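Local coordinates for protein diol-dehydratase (Roseburia inulinivorans, PDB 5I2A) that probably dehydrates diols such as 1,2-propanediol, acting as a lyase of the glycyl radical type that needs no vitamin B12, at residues R55-I60 against Q277-G282; I67-E72 against I80-C85; V75-I80 against L323-K328; F271-L276 against L343-I348; V275-I278 against S284-P287. One frame throughout, in Å; residues are numbered along the deposited sequence.

Overall arrangement
Contacts 1, 3, 4 and 5 are buried; contact 2 lies toward the surface. Helix 262-279 supplies one segment each to contacts 1, 4 and 5. Its Gln-277 and Ile-278 are shared by contacts 1 and 5, and its Gln-274 bonds to Thr-78 of contact 3. Contacts 4 and 5 are closest, with centres about 4 Å apart. Contacts 2 and 3 share Ile-80 and meet at Asp-325, about 6 Å apart between centres. The chemistry follows the place. Contact 1 is apolar packing between helices. Contact 2 is an arginine binding a loop. Contact 3 is bridged by waters, contact 4 is an amide pair, and contact 5 mixes aliphatic packing with one water.

Contact 1 (R55-I60 against Q277-G282); sequences RAFEHI and QIESSG
Phe-57 lays the CD1-CE1 side of its ring against the base of the Glu-279 side chain. Its CE1 is 3.5 Å from Glu-279 CB. Glu-279 CG stands over the ring face, 4.3 Å from the centroid and 20° off the normal, a CH-pi contact displaced toward the rim. With CG anti to the backbone N (chi1 -174°), the phenyl group is carried across to the other helix. Next to it, Ile-60 CG2 meets Ile-278 CG2 at 3.7 Å, methyl against methyl, and the two side chains run past each other in opposite directions. This is helix-helix packing: helix 49-63 lies against the last turn of helix 262-279. That helix ends at Glu-279, and beyond it Ser-280 OG accepts from Gly-282 N at 3.2 Å in an ST turn. Cutting Phe-57 down to an alanine would probably open a gap over the Glu-279 methylenes and beside Ile-278 CG2. The carboxylate of Glu-279 has its partners elsewhere: its oxygens accept from the backbone N of Phe-526 and of Glu-527 at the start of helix 525-529. The helix end is likely to favour the negative charge there. Val-217 of helix 200-233 also packs on Phe-57.

Contact 2 (I67-E72 against I80-C85); sequences IIRPEE and IAPRGC
Arg-69 makes the polar link, giving NH1 to Ile-80 O at 2.8 Å with an N-H...O angle of 157°. The donor is tilted 33° from the carbonyl plane, while the oxygen lies at the edge of the guanidinium, near its plane. The side chain is extended from CG to NE, which carries the flat head across to residues 80-82. Two more bonds hold that head: NH2 donates to Thr-79 O, and NE forms a salt bridge with Asp-325 OD2. At its base, Arg-69 N donates to Glu-72 OE1 at 3.0 Å, from above the carboxylate plane. This spans the type II turn 69-72.

The van der Waals contact comes from Pro-82. Its CA lies over one guanidinium face, 3.6 Å from Arg-69 NH2, and its CG is 3.7 Å from Arg-69 NH1. Pro-82 belongs to the second type II turn, 81-84.

The apolar contact is at the more exposed end. Ile-80 turns its CD1 back to Ile-67 CB, 4.0 Å away.

Two loop segments without helix or strand are thus joined largely through one guanidinium. With bonds at all three nitrogens and a proline on one face, its rotation is probably fixed, and the Asp-325 carboxylate likely balances its charge.

Contact 3 (V75-I80 against L323-K328); sequences VGSTTI and LNDLNK
Asp-325 OD2 is approached by several groups at once. It lies 3.4 Å from Ser-77 OG, and it forms salt bridges with Lys-322 NZ and Arg-69 NE. Water 1 adds a weak hydrogen bond to it at 3.0 Å. Two cationic side chains on one oxygen should favour the charged carboxylate. The group reaches the 75-80 loop because Asp-325 CG is anti to the backbone N (chi1 -165°). The other oxygen, OD1, accepts from Arg-83 N.

Water 1 carries the contact further. It accepts from Thr-78 N at 2.7 Å, so it couples the loop backbone to the carboxylate. A second water lies 2.9 Å from Thr-79 OG1 and 3.0 Å from Asp-325 O, with other acceptors competing for its protons. Much of the polar link between the segments is therefore made through water.

The van der Waals part is small. Leu-326 CD2 meets Thr-78 OG1 at 3.7 Å and Thr-78 CB at 4.0 Å, the two side chains crossing at about a right angle. The hydroxyl of Thr-78 accepts from Gln-274 NE2, so it is not left without a partner beside the leucine methyl.

Both segments are loops. Residues 75-80 belong to the connection between helices 49-63 and 94-97, and residues 323-328 lead out of helix 309-323. Helix 262-279 lies beside both, with Ile-278 on Thr-78 and Trp-270 on Leu-326. Helix 14-22 places Leu-22 against Asp-325.

Contact 4 (F271-L276 against L343-I348); sequences FIQQVL and LFQNLI
Gln-345 is the one residue of 343-348 that touches the helical segment, and it meets Gln-273 alone. In chain order, the segment starts at Leu-343, whose backbone bonds to Ser-284. Phe-344 follows in a left-handed conformation. Its ring makes an edge-to-face contact with Tyr-818.

Next comes Gln-345, extended beyond CG so that its amide reaches Gln-273. Gln-273 NE2 donates to Gln-345 OE1 at 2.8 Å, with a nearly straight N-H...O angle of 168°. The acceptor oxygen lies in the amide plane of Gln-273, but the donor is tilted from the carbonyl plane of Gln-345; the two amide planes are 37° apart. Gln-273 bends at chi2 to present its NE2. Each end of this buried pair has further partners. Gln-273 NE2 also donates to Ile-285 O, and its OE1 accepts from Tyr-171 OH. Gln-345 OE1 accepts a second bond from Gln-277 NE2, and its NE2 donates to Leu-323 O. These bonds probably fix the rotation of both amides.

Asn-346 begins the strand, its side chain bonded to Ser-382 OG and Gly-437 O. Leu-347 bonds through its backbone to Ser-380 and Ser-382. Strand 346-350 thereby pairs in parallel with strand 380-385 at the edge of a five-stranded mixed sheet. A helix joined to the start of a barrel strand by side-chain amides is consistent with the beta/alpha barrel of glycyl radical enzymes. Tyr-818 adjoins Gly-817, the predicted radical site, which carries no radical in this structure.

Contact 5 (V275-I278 against S284-P287); sequences VLQI and SISP. With EDO (1,2-ethanediol), chain C.
Ile-285 fills the tight side of the contact. Its CG1 lies 3.6 Å from Gln-277 CG, the two side chains sliding past each other in opposite directions. Its CG2 meets Leu-276 CD1 at 3.9 Å. The branch places one carbon on each helix residue, CG1 beside the backbone N and CG2 anti to it (chi1 -58°). The looser side is bridged by water: water 3 donates to Gln-277 OE1 at 2.8 Å and accepts from Ile-285 N, also at 2.8 Å. Helix 262-279 here turns back after a short link into strand 283-285, which pairs in parallel with strand 165-167. Gln-277 NE2 donates to Gln-273 O, one turn back in the helix. A leucine in place of Gln-277 would probably leave water 3 and Gln-345 OE1 each short of a partner. Beyond the strand, Ser-286 OG donates to Ser-284 O at 3.0 Å, from above the carbonyl plane. Ser-284 points away from the helix, and its OG donates to O1 of a 1,2-ethanediol at 2.8 Å, probably from the crystallisation liquor. His-166, His-283, Glu-440 and Asp-452 also bond this diol, consistent with the substrate pocket of a diol dehydratase.

Contact 1 (R55-I60 against Q277-G282)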
# COMPACT_ATOMS: atom_id res chain seq x y z
N ARG A 55 16.39 -3.94 5.22
CA ARG A 55 17.18 -3.71 6.42
C ARG A 55 17.10 -4.91 7.36
O ARG A 55 18.08 -5.25 8.00
CB ARG A 55 16.72 -2.44 7.15
CG ARG A 55 17.07 -1.15 6.41
CD ARG A 55 18.56 -0.89 6.39
NE ARG A 55 18.88 0.40 5.78
CZ ARG A 55 20.08 0.71 5.29
NH1 ARG A 55 21.06 -0.18 5.34
NH2 ARG A 55 20.29 1.91 4.75
N ALA A 56 15.94 -5.55 7.45
CA ALA A 56 15.82 -6.72 8.31
C ALA A 56 16.64 -7.90 7.73
O ALA A 56 17.33 -8.58 8.45
CB ALA A 56 14.37 -7.09 8.51
N PHE A 57 16.56 -8.09 6.42
CA PHE A 57 17.33 -9.13 5.73
C PHE A 57 18.82 -8.86 5.97
O PHE A 57 19.58 -9.76 6.30
CB PHE A 57 17.00 -9.14 4.23
CG PHE A 57 17.62 -10.27 3.43
CD1 PHE A 57 17.45 -11.59 3.80
CD2 PHE A 57 18.31 -9.99 2.25
CE1 PHE A 57 17.99 -12.62 3.03
CE2 PHE A 57 18.83 -11.01 1.47
CZ PHE A 57 18.67 -12.33 1.86
N GLU A 58 19.21 -7.60 5.83
CA GLU A 58 20.58 -7.21 6.12
C GLU A 58 20.97 -7.53 7.57
O GLU A 58 22.02 -8.11 7.81
CB GLU A 58 20.77 -5.72 5.84
CG GLU A 58 22.07 -5.11 6.35
CD GLU A 58 22.08 -3.60 6.13
OE1 GLU A 58 21.29 -2.91 6.78
OE2 GLU A 58 22.85 -3.12 5.28
N HIS A 59 20.11 -7.18 8.51
CA HIS A 59 20.42 -7.38 9.92
C HIS A 59 20.48 -8.86 10.27
O HIS A 59 21.31 -9.28 11.07
CB HIS A 59 19.39 -6.69 10.80
CG HIS A 59 19.80 -6.57 12.23
ND1 HIS A 59 20.90 -5.86 12.63
CD2 HIS A 59 19.22 -7.05 13.36
CE1 HIS A 59 21.01 -5.92 13.95
NE2 HIS A 59 20.00 -6.63 14.42
N ILE A 60 19.59 -9.65 9.67
CA ILE A 60 19.59 -11.09 9.88
C ILE A 60 20.89 -11.70 9.33
O ILE A 60 21.55 -12.45 10.03
CB ILE A 60 18.36 -11.77 9.23
CG1 ILE A 60 17.08 -11.36 9.94
CG2 ILE A 60 18.50 -13.27 9.26
CD1 ILE A 60 15.85 -11.49 9.09
N GLN A 277 15.67 -18.63 1.42
CA GLN A 277 14.83 -19.28 2.42
C GLN A 277 15.08 -18.75 3.84
O GLN A 277 14.42 -19.16 4.79
CB GLN A 277 15.01 -20.80 2.33
CG GLN A 277 14.53 -21.29 0.95
CD GLN A 277 14.66 -22.76 0.74
OE1 GLN A 277 13.79 -23.53 1.13
NE2 GLN A 277 15.74 -23.18 0.08
N ILE A 278 16.03 -17.83 3.94
CA ILE A 278 16.16 -16.99 5.12
C ILE A 278 15.29 -15.73 4.93
O ILE A 278 14.60 -15.32 5.84
CB ILE A 278 17.64 -16.60 5.36
CG1 ILE A 278 18.46 -17.82 5.78
CG2 ILE A 278 17.76 -15.49 6.40
CD1 ILE A 278 19.95 -17.52 5.93
N GLU A 279 15.33 -15.15 3.73
CA GLU A 279 14.54 -13.96 3.42
C GLU A 279 13.06 -14.22 3.64
O GLU A 279 12.36 -13.40 4.21
CB GLU A 279 14.77 -13.47 1.98
CG GLU A 279 14.06 -12.13 1.72
CD GLU A 279 14.15 -11.64 0.28
OE1 GLU A 279 14.17 -12.47 -0.65
OE2 GLU A 279 14.19 -10.39 0.11
N SER A 280 12.60 -15.39 3.19
CA SER A 280 11.22 -15.80 3.37
C SER A 280 11.12 -17.30 3.63
O SER A 280 11.96 -18.06 3.17
CB SER A 280 10.39 -15.43 2.13
OG SER A 280 9.10 -15.99 2.22
N SER A 281 10.08 -17.73 4.33
CA SER A 281 9.84 -19.15 4.59
C SER A 281 9.07 -19.87 3.49
O SER A 281 8.71 -21.03 3.65
CB SER A 281 9.10 -19.33 5.92
OG SER A 281 7.96 -18.49 5.97
N GLY A 282 8.79 -19.18 2.39
CA GLY A 282 8.18 -19.84 1.24
C GLY A 282 9.01 -21.06 0.85
O GLY A 282 10.23 -20.98 0.78

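Contact 2 (I67-E72 against I80-C85)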
# COMPACT_ATOMS: atom_id res chain seq x y z
N ILE A 67 27.82 -21.64 10.92
CA ILE A 67 28.60 -22.80 11.31
C ILE A 67 29.07 -23.51 10.05
O ILE A 67 28.39 -23.49 9.03
CB ILE A 67 27.78 -23.76 12.22
CG1 ILE A 67 28.63 -24.91 12.73
CG2 ILE A 67 26.54 -24.30 11.48
CD1 ILE A 67 27.96 -25.72 13.83
N ILE A 68 30.26 -24.09 10.10
CA ILE A 68 30.73 -24.98 9.05
C ILE A 68 30.74 -26.37 9.63
O ILE A 68 31.44 -26.62 10.61
CB ILE A 68 32.13 -24.57 8.54
CG1 ILE A 68 32.04 -23.21 7.86
CG2 ILE A 68 32.71 -25.65 7.59
CD1 ILE A 68 33.34 -22.75 7.18
N ARG A 69 29.95 -27.27 9.06
CA ARG A 69 29.77 -28.59 9.64
C ARG A 69 30.97 -29.46 9.26
O ARG A 69 31.66 -29.17 8.29
CB ARG A 69 28.44 -29.22 9.17
CG ARG A 69 27.21 -28.29 9.29
CD ARG A 69 25.93 -29.12 9.34
NE ARG A 69 24.71 -28.31 9.32
CZ ARG A 69 24.25 -27.62 10.36
NH1 ARG A 69 24.92 -27.60 11.52
NH2 ARG A 69 23.13 -26.93 10.24
N PRO A 70 31.25 -30.52 10.06
CA PRO A 70 32.43 -31.35 9.80
C PRO A 70 32.49 -31.85 8.35
O PRO A 70 31.50 -32.38 7.85
CB PRO A 70 32.25 -32.52 10.78
CG PRO A 70 31.46 -31.92 11.92
CD PRO A 70 30.50 -30.97 11.25
N GLU A 71 33.62 -31.59 7.70
CA GLU A 71 33.93 -32.10 6.36
C GLU A 71 33.16 -31.44 5.22
O GLU A 71 33.32 -31.83 4.06
CB GLU A 71 33.70 -33.62 6.30
CG GLU A 71 34.60 -34.41 7.25
CD GLU A 71 34.60 -35.90 6.94
OE1 GLU A 71 35.31 -36.30 6.00
OE2 GLU A 71 33.90 -36.66 7.62
N GLU A 72 32.33 -30.44 5.51
CA GLU A 72 31.61 -29.75 4.45
C GLU A 72 32.58 -29.16 3.44
O GLU A 72 33.60 -28.59 3.81
CB GLU A 72 30.70 -28.64 5.02
CG GLU A 72 29.37 -29.15 5.53
CD GLU A 72 28.42 -28.02 5.91
OE1 GLU A 72 28.90 -26.93 6.29
OE2 GLU A 72 27.19 -28.24 5.85
N ILE A 80 22.04 -23.77 13.71
CA ILE A 80 23.16 -24.49 14.29
C ILE A 80 22.83 -25.98 14.28
O ILE A 80 23.64 -26.79 13.83
CB ILE A 80 23.46 -24.01 15.70
CG1 ILE A 80 23.87 -22.53 15.65
CG2 ILE A 80 24.58 -24.86 16.34
CD1 ILE A 80 25.00 -22.26 14.64
N ALA A 81 21.63 -26.35 14.71
CA ALA A 81 21.20 -27.74 14.64
C ALA A 81 20.93 -28.15 13.20
O ALA A 81 20.16 -27.51 12.51
CB ALA A 81 19.97 -27.96 15.48
N PRO A 82 21.57 -29.24 12.74
CA PRO A 82 21.28 -29.75 11.39
C PRO A 82 19.80 -30.09 11.22
O PRO A 82 19.18 -30.58 12.16
CB PRO A 82 22.15 -31.00 11.29
CG PRO A 82 23.27 -30.78 12.33
CD PRO A 82 22.57 -30.07 13.45
N ARG A 83 19.25 -29.80 10.04
CA ARG A 83 17.83 -30.03 9.74
C ARG A 83 16.90 -29.25 10.67
O ARG A 83 15.73 -29.58 10.80
CB ARG A 83 17.50 -31.52 9.79
CG ARG A 83 18.26 -32.33 8.74
CD ARG A 83 17.90 -33.80 8.78
NE ARG A 83 16.55 -34.07 8.33
CZ ARG A 83 15.60 -34.62 9.08
NH1 ARG A 83 15.86 -34.99 10.33
NH2 ARG A 83 14.39 -34.83 8.56
N GLY A 84 17.43 -28.21 11.30
CA GLY A 84 16.65 -27.37 12.17
C GLY A 84 15.92 -26.31 11.36
O GLY A 84 16.01 -26.30 10.13
N CYS A 85 15.19 -25.44 12.03
CA CYS A 85 14.59 -24.30 11.34
C CYS A 85 14.61 -23.05 12.20
O CYS A 85 14.58 -23.11 13.43
CB CYS A 85 13.16 -24.62 10.91
SG CYS A 85 11.98 -24.77 12.28

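Contact 3 (V75-I80 against L323-K328)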
# COMPACT_ATOMS: atom_id res chain seq x y z
N VAL A 75 29.53 -24.75 1.98
CA VAL A 75 29.11 -24.29 3.30
C VAL A 75 27.93 -23.33 3.24
O VAL A 75 27.63 -22.74 2.20
CB VAL A 75 30.29 -23.61 4.04
CG1 VAL A 75 31.50 -24.56 4.07
CG2 VAL A 75 30.67 -22.30 3.37
N GLY A 76 27.26 -23.18 4.38
CA GLY A 76 26.08 -22.35 4.49
C GLY A 76 25.01 -23.12 5.24
O GLY A 76 24.42 -24.05 4.72
N SER A 77 24.78 -22.72 6.47
CA SER A 77 23.79 -23.36 7.32
C SER A 77 22.92 -22.29 7.93
O SER A 77 23.42 -21.26 8.37
CB SER A 77 24.46 -24.19 8.43
OG SER A 77 25.15 -25.33 7.92
N THR A 78 21.62 -22.54 7.97
CA THR A 78 20.67 -21.54 8.46
C THR A 78 20.41 -21.72 9.96
O THR A 78 20.09 -20.77 10.66
CB THR A 78 19.36 -21.62 7.61
OG1 THR A 78 19.65 -21.15 6.29
CG2 THR A 78 18.23 -20.77 8.21
N THR A 79 20.61 -22.94 10.46
CA THR A 79 20.52 -23.20 11.89
C THR A 79 21.77 -23.90 12.42
O THR A 79 22.48 -24.56 11.68
CB THR A 79 19.31 -24.07 12.23
OG1 THR A 79 19.34 -25.24 11.41
CG2 THR A 79 18.00 -23.32 11.98
N ILE A 80 22.04 -23.77 13.71
CA ILE A 80 23.16 -24.49 14.29
C ILE A 80 22.83 -25.98 14.28
O ILE A 80 23.64 -26.79 13.83
CB ILE A 80 23.46 -24.01 15.70
CG1 ILE A 80 23.87 -22.53 15.65
CG2 ILE A 80 24.58 -24.86 16.34
CD1 ILE A 80 25.00 -22.26 14.64
N LEU A 323 20.99 -29.61 0.60
CA LEU A 323 19.58 -29.42 0.31
C LEU A 323 18.68 -30.09 1.36
O LEU A 323 17.55 -29.67 1.55
CB LEU A 323 19.24 -29.94 -1.09
CG LEU A 323 19.68 -29.01 -2.23
CD1 LEU A 323 19.79 -29.77 -3.56
CD2 LEU A 323 18.70 -27.84 -2.38
N ASN A 324 19.18 -31.13 2.03
CA ASN A 324 18.45 -31.75 3.13
C ASN A 324 18.72 -31.14 4.50
O ASN A 324 18.07 -31.49 5.48
CB ASN A 324 18.75 -33.25 3.18
CG ASN A 324 18.22 -33.98 1.98
OD1 ASN A 324 17.09 -34.46 1.98
ND2 ASN A 324 19.03 -34.04 0.93
N ASP A 325 19.68 -30.22 4.57
CA ASP A 325 19.98 -29.56 5.84
C ASP A 325 18.92 -28.49 6.19
O ASP A 325 18.67 -28.21 7.36
CB ASP A 325 21.37 -28.91 5.80
CG ASP A 325 21.89 -28.53 7.18
OD1 ASP A 325 21.41 -29.06 8.20
OD2 ASP A 325 22.81 -27.69 7.23
N LEU A 326 18.32 -27.90 5.17
CA LEU A 326 17.29 -26.87 5.39
C LEU A 326 15.97 -27.53 5.78
O LEU A 326 15.68 -28.66 5.37
CB LEU A 326 17.14 -26.00 4.13
CG LEU A 326 18.41 -25.28 3.67
CD1 LEU A 326 18.14 -24.44 2.43
CD2 LEU A 326 18.99 -24.42 4.79
N ASN A 327 15.17 -26.84 6.60
CA ASN A 327 13.91 -27.40 7.08
C ASN A 327 12.93 -26.26 7.41
O ASN A 327 13.28 -25.09 7.33
CB ASN A 327 14.16 -28.30 8.32
CG ASN A 327 13.07 -29.38 8.53
OD1 ASN A 327 11.98 -29.33 7.96
ND2 ASN A 327 13.39 -30.36 9.38
N LYS A 328 11.72 -26.63 7.80
CA LYS A 328 10.66 -25.67 8.04
C LYS A 328 9.62 -26.28 8.97
O LYS A 328 9.12 -27.37 8.71
CB LYS A 328 10.00 -25.25 6.72
CG LYS A 328 8.78 -24.33 6.82
CD LYS A 328 8.28 -24.02 5.38
CE LYS A 328 6.98 -23.18 5.32
NZ LYS A 328 6.63 -22.86 3.87
O HOH W 1 21.20 -25.22 7.77
O HOH W 2 18.51 -25.53 8.63

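Contact 4 (F271-L276 against L343-I348)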
# COMPACT_ATOMS: atom_id res chain seq x y z
N PHE A 271 24.57 -20.58 -1.82
CA PHE A 271 24.27 -19.36 -1.06
C PHE A 271 22.93 -18.75 -1.51
O PHE A 271 22.14 -18.32 -0.68
CB PHE A 271 25.41 -18.34 -1.20
CG PHE A 271 26.54 -18.54 -0.20
CD1 PHE A 271 26.27 -18.89 1.12
CD2 PHE A 271 27.86 -18.38 -0.58
CE1 PHE A 271 27.30 -19.07 2.04
CE2 PHE A 271 28.90 -18.55 0.34
CZ PHE A 271 28.62 -18.90 1.64
N ILE A 272 22.67 -18.74 -2.81
CA ILE A 272 21.40 -18.20 -3.29
C ILE A 272 20.24 -19.09 -2.82
O ILE A 272 19.26 -18.58 -2.28
CB ILE A 272 21.38 -18.07 -4.83
CG1 ILE A 272 22.47 -17.09 -5.29
CG2 ILE A 272 20.02 -17.59 -5.28
CD1 ILE A 272 22.40 -15.70 -4.60
N GLN A 273 20.38 -20.40 -3.00
CA GLN A 273 19.38 -21.37 -2.54
C GLN A 273 19.06 -21.19 -1.06
O GLN A 273 17.91 -21.26 -0.65
CB GLN A 273 19.84 -22.81 -2.78
CG GLN A 273 18.79 -23.87 -2.46
CD GLN A 273 17.63 -23.89 -3.47
OE1 GLN A 273 17.71 -23.29 -4.54
NE2 GLN A 273 16.56 -24.60 -3.12
N GLN A 274 20.10 -20.97 -0.27
CA GLN A 274 19.95 -20.84 1.16
C GLN A 274 19.32 -19.51 1.58
O GLN A 274 18.34 -19.50 2.32
CB GLN A 274 21.31 -21.00 1.87
CG GLN A 274 21.18 -20.99 3.39
CD GLN A 274 22.51 -20.69 4.09
OE1 GLN A 274 23.53 -20.45 3.45
NE2 GLN A 274 22.49 -20.70 5.42
N VAL A 275 19.87 -18.39 1.12
CA VAL A 275 19.43 -17.11 1.67
C VAL A 275 18.01 -16.74 1.23
O VAL A 275 17.32 -16.04 1.95
CB VAL A 275 20.39 -15.94 1.31
CG1 VAL A 275 21.77 -16.18 1.90
CG2 VAL A 275 20.42 -15.68 -0.20
N LEU A 276 17.58 -17.23 0.07
CA LEU A 276 16.20 -17.06 -0.36
C LEU A 276 15.25 -17.57 0.73
O LEU A 276 14.19 -17.00 0.94
CB LEU A 276 15.92 -17.77 -1.69
CG LEU A 276 16.47 -17.08 -2.94
CD1 LEU A 276 16.34 -18.01 -4.13
CD2 LEU A 276 15.76 -15.75 -3.21
N LEU A 343 11.01 -29.56 1.63
CA LEU A 343 10.96 -28.17 1.18
C LEU A 343 10.65 -28.13 -0.33
O LEU A 343 10.67 -27.05 -0.93
CB LEU A 343 12.29 -27.46 1.48
CG LEU A 343 12.51 -27.17 2.98
CD1 LEU A 343 13.86 -26.50 3.24
CD2 LEU A 343 11.38 -26.30 3.49
N PHE A 344 10.39 -29.30 -0.90
CA PHE A 344 9.97 -29.44 -2.30
C PHE A 344 10.88 -28.67 -3.25
O PHE A 344 10.42 -27.87 -4.07
CB PHE A 344 8.51 -28.97 -2.44
CG PHE A 344 7.61 -29.53 -1.37
CD1 PHE A 344 7.01 -30.77 -1.54
CD2 PHE A 344 7.44 -28.86 -0.16
CE1 PHE A 344 6.21 -31.32 -0.53
CE2 PHE A 344 6.64 -29.41 0.86
CZ PHE A 344 6.02 -30.62 0.67
N GLN A 345 12.18 -28.89 -3.10
CA GLN A 345 13.17 -28.18 -3.88
C GLN A 345 13.40 -28.98 -5.16
O GLN A 345 14.16 -29.95 -5.18
CB GLN A 345 14.47 -28.00 -3.08
CG GLN A 345 14.27 -27.16 -1.78
CD GLN A 345 15.50 -27.15 -0.87
OE1 GLN A 345 16.20 -26.14 -0.75
NE2 GLN A 345 15.76 -28.28 -0.21
N ASN A 346 12.68 -28.58 -6.20
CA ASN A 346 12.66 -29.38 -7.41
C ASN A 346 13.82 -29.02 -8.33
O ASN A 346 14.06 -27.85 -8.62
CB ASN A 346 11.34 -29.21 -8.14
CG ASN A 346 11.08 -30.34 -9.14
OD1 ASN A 346 11.77 -30.45 -10.15
ND2 ASN A 346 10.09 -31.17 -8.84
N LEU A 347 14.53 -30.05 -8.77
CA LEU A 347 15.70 -29.91 -9.61
C LEU A 347 15.55 -30.88 -10.76
O LEU A 347 15.34 -32.08 -10.55
CB LEU A 347 17.00 -30.17 -8.82
CG LEU A 347 18.35 -29.89 -9.50
CD1 LEU A 347 19.41 -29.56 -8.44
CD2 LEU A 347 18.82 -31.05 -10.35
N ILE A 348 15.64 -30.36 -11.97
CA ILE A 348 15.28 -31.14 -13.14
C ILE A 348 16.49 -31.31 -14.08
O ILE A 348 17.38 -30.46 -14.12
CB ILE A 348 14.10 -30.48 -13.89
CG1 ILE A 348 13.36 -31.50 -14.77
CG2 ILE A 348 14.57 -29.29 -14.69
CD1 ILE A 348 11.90 -31.13 -14.95

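Contact 5 (V275-I278 against S284-P287)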
# COMPACT_ATOMS: atom_id res chain seq x y z
N VAL A 275 19.87 -18.39 1.12
CA VAL A 275 19.43 -17.11 1.67
C VAL A 275 18.01 -16.74 1.23
O VAL A 275 17.32 -16.04 1.95
CB VAL A 275 20.39 -15.94 1.31
CG1 VAL A 275 21.77 -16.18 1.90
CG2 VAL A 275 20.42 -15.68 -0.20
N LEU A 276 17.58 -17.23 0.07
CA LEU A 276 16.20 -17.06 -0.36
C LEU A 276 15.25 -17.57 0.73
O LEU A 276 14.19 -17.00 0.94
CB LEU A 276 15.92 -17.77 -1.69
CG LEU A 276 16.47 -17.08 -2.94
CD1 LEU A 276 16.34 -18.01 -4.13
CD2 LEU A 276 15.76 -15.75 -3.21
N GLN A 277 15.67 -18.63 1.42
CA GLN A 277 14.83 -19.28 2.42
C GLN A 277 15.08 -18.75 3.84
O GLN A 277 14.42 -19.16 4.79
CB GLN A 277 15.01 -20.80 2.33
CG GLN A 277 14.53 -21.29 0.95
CD GLN A 277 14.66 -22.76 0.74
OE1 GLN A 277 13.79 -23.53 1.13
NE2 GLN A 277 15.74 -23.18 0.08
N ILE A 278 16.03 -17.83 3.94
CA ILE A 278 16.16 -16.99 5.12
C ILE A 278 15.29 -15.73 4.93
O ILE A 278 14.60 -15.32 5.84
CB ILE A 278 17.64 -16.60 5.36
CG1 ILE A 278 18.46 -17.82 5.78
CG2 ILE A 278 17.76 -15.49 6.40
CD1 ILE A 278 19.95 -17.52 5.93
N SER A 284 9.29 -24.69 -1.87
CA SER A 284 9.37 -24.92 -3.32
C SER A 284 10.27 -23.90 -4.03
O SER A 284 10.02 -23.54 -5.18
CB SER A 284 7.98 -24.93 -3.95
OG SER A 284 7.24 -26.01 -3.44
N ILE A 285 11.31 -23.46 -3.34
CA ILE A 285 12.41 -22.77 -3.98
C ILE A 285 13.16 -23.83 -4.81
O ILE A 285 13.87 -24.68 -4.27
CB ILE A 285 13.34 -22.11 -2.94
CG1 ILE A 285 12.54 -21.12 -2.08
CG2 ILE A 285 14.54 -21.45 -3.61
CD1 ILE A 285 11.80 -20.02 -2.88
N SER A 286 12.95 -23.79 -6.12
CA SER A 286 13.34 -24.91 -6.98
C SER A 286 14.53 -24.59 -7.88
O SER A 286 14.45 -23.72 -8.75
CB SER A 286 12.14 -25.35 -7.83
OG SER A 286 11.04 -25.67 -7.00
N PRO A 287 15.64 -25.31 -7.67
CA PRO A 287 16.86 -25.12 -8.47
C PRO A 287 16.61 -25.18 -9.98
O PRO A 287 17.33 -24.53 -10.72
CB PRO A 287 17.76 -26.28 -8.01
CG PRO A 287 17.35 -26.48 -6.58
CD PRO A 287 15.85 -26.28 -6.59
C1 EDO C . 4.14 -27.96 -4.07
O1 EDO C . 4.88 -26.94 -4.73
C2 EDO C . 4.40 -27.81 -2.57
O2 EDO C . 3.81 -26.61 -2.03
O HOH W 3 12.06 -24.52 -0.84